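Local coordinates for testis-expressed protein 101 (Mus musculus, PDB 7BPS) that helps control sperm binding to the zona pellucida and sperm migration into the oviduct, probably through the adhesion molecule ADAM3, at residues Arg51-Ala56 and Thr122-Gly127. Residues are numbered along the deposited sequence; the frame is centred on the assembly and turned at random.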
loop_
_atom_site.group_PDB
_atom_site.type_symbol
_atom_site.label_atom_id
_atom_site.label_comp_id
_atom_site.label_asym_id
_atom_site.label_seq_id
_atom_site.Cartn_x
_atom_site.Cartn_y
_atom_site.Cartn_z
ATOM N N ARG A 51 12.736 -1.685 -3.593
ATOM C CA ARG A 51 12.263 -1.262 -2.253
ATOM C C ARG A 51 10.732 -1.341 -2.225
ATOM O O ARG A 51 10.076 -1.621 -3.289
ATOM C CB ARG A 51 12.735 0.151 -1.936
ATOM C CG ARG A 51 14.242 0.304 -2.033
ATOM C CD ARG A 51 14.637 1.628 -1.426
ATOM N NE ARG A 51 15.971 1.573 -0.887
ATOM C CZ ARG A 51 17.056 1.983 -1.521
ATOM N NH1 ARG A 51 16.954 2.495 -2.737
ATOM N NH2 ARG A 51 18.233 1.887 -0.919
ATOM N N THR A 52 10.170 -1.100 -1.053
ATOM C CA THR A 52 8.718 -1.175 -0.799
ATOM C C THR A 52 8.197 0.249 -0.584
ATOM O O THR A 52 8.766 0.980 0.267
ATOM C CB THR A 52 8.440 -2.080 0.398
ATOM O OG1 THR A 52 8.882 -3.379 0.029
ATOM C CG2 THR A 52 6.982 -2.142 0.768
ATOM N N VAL A 53 7.168 0.623 -1.336
ATOM C CA VAL A 53 6.433 1.891 -1.101
ATOM C C VAL A 53 5.528 1.671 0.119
ATOM O O VAL A 53 4.830 0.664 0.161
ATOM C CB VAL A 53 5.635 2.309 -2.347
ATOM C CG1 VAL A 53 4.903 3.629 -2.142
ATOM C CG2 VAL A 53 6.557 2.413 -3.542
ATOM N N VAL A 54 5.572 2.580 1.082
ATOM C CA VAL A 54 4.737 2.543 2.309
ATOM C C VAL A 54 3.912 3.838 2.390
ATOM O O VAL A 54 4.518 4.957 2.496
ATOM C CB VAL A 54 5.605 2.295 3.547
ATOM C CG1 VAL A 54 4.776 2.119 4.775
ATOM C CG2 VAL A 54 6.469 1.069 3.359
ATOM N N LEU A 55 2.585 3.689 2.253
ATOM C CA LEU A 55 1.556 4.710 2.546
ATOM C C LEU A 55 0.961 4.343 3.911
ATOM O O LEU A 55 0.251 3.317 4.008
ATOM C CB LEU A 55 0.494 4.740 1.439
ATOM C CG LEU A 55 1.025 4.958 0.019
ATOM C CD1 LEU A 55 1.267 3.625 -0.688
ATOM C CD2 LEU A 55 0.095 5.814 -0.825
ATOM N N ALA A 56 1.305 5.115 4.941
ATOM C CA ALA A 56 0.904 4.896 6.347
ATOM C C ALA A 56 0.111 6.106 6.858
ATOM O O ALA A 56 0.646 7.249 6.875
ATOM C CB ALA A 56 2.114 4.618 7.212
ATOM N N THR A 122 10.903 -3.291 -14.647
ATOM C CA THR A 122 10.556 -3.488 -13.226
ATOM C C THR A 122 10.934 -2.237 -12.429
ATOM O O THR A 122 12.099 -1.834 -12.481
ATOM C CB THR A 122 11.268 -4.733 -12.673
ATOM O OG1 THR A 122 10.911 -5.864 -13.494
ATOM C CG2 THR A 122 10.964 -4.964 -11.206
ATOM N N CYS A 123 10.004 -1.689 -11.657
ATOM C CA CYS A 123 10.293 -0.566 -10.730
ATOM C C CYS A 123 9.094 -0.294 -9.813
ATOM O O CYS A 123 7.972 -0.726 -10.114
ATOM C CB CYS A 123 10.646 0.695 -11.514
ATOM S SG CYS A 123 9.229 1.389 -12.414
ATOM N N VAL A 124 9.354 0.429 -8.734
ATOM C CA VAL A 124 8.328 1.116 -7.916
ATOM C C VAL A 124 8.890 2.476 -7.540
ATOM O O VAL A 124 10.113 2.620 -7.339
ATOM C CB VAL A 124 7.931 0.360 -6.638
ATOM C CG1 VAL A 124 7.275 -0.967 -6.947
ATOM C CG2 VAL A 124 9.109 0.186 -5.696
ATOM N N ALA A 125 8.014 3.456 -7.478
ATOM C CA ALA A 125 8.379 4.812 -7.033
ATOM C C ALA A 125 7.107 5.581 -6.663
ATOM O O ALA A 125 6.031 5.346 -7.254
ATOM C CB ALA A 125 9.185 5.524 -8.105
ATOM N N LEU A 126 7.236 6.423 -5.656
ATOM C CA LEU A 126 6.349 7.586 -5.454
ATOM C C LEU A 126 6.670 8.574 -6.567
ATOM O O LEU A 126 7.841 8.887 -6.751
ATOM C CB LEU A 126 6.634 8.151 -4.072
ATOM C CG LEU A 126 6.120 7.245 -2.967
ATOM C CD1 LEU A 126 6.740 7.631 -1.639
ATOM C CD2 LEU A 126 4.606 7.308 -2.905
ATOM N N GLY A 127 5.651 8.943 -7.330
ATOM C CA GLY A 127 5.804 9.747 -8.545
ATOM C C GLY A 127 6.088 8.866 -9.735
ATOM O O GLY A 127 5.211 8.090 -10.126
#
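V53 sits between V124 and L126, giving one methyl group to each. Its CG1, turned anti to the backbone N (chi1 -178°), reaches CD2 and CG of L126, whose side chain slants across the valine, at 3.8 Å and 3.9 Å. The other methyl, V53 CG2, lies 4.0 Å from V124 CB, and the two valines run alongside each other, pointing in opposite directions. The two strand segments run roughly the same way, 31° apart, with their axes 7.1 Å apart at closest approach. No hydrogen bond joins them: they belong to different sheets, 52-61 to the first Ly6/uPAR domain and 119-126 to the second, so this is an interface of the tandem pair, made largely by apolar side chains, V53 and V124 directed at each other's strand and L126 reaching in with its branched end. V53 and L126 both touch V160 of strand 158-163, while L15 packs on V53 and L13 on L126, which extends the apolar layer into both domains. V124 also turns its CG2, set between the backbone N and carbonyl carbon (chi1 -64°, to CG1), toward the backbone of 51-56, 3.2 Å from R51 O, a close approach without a hydrogen bond. The R51 side chain leads away from 122-127, and its NE makes a salt bridge with D17 OD1. Strand 123-126 is tied to the following loop by the C123-C129 disulfide.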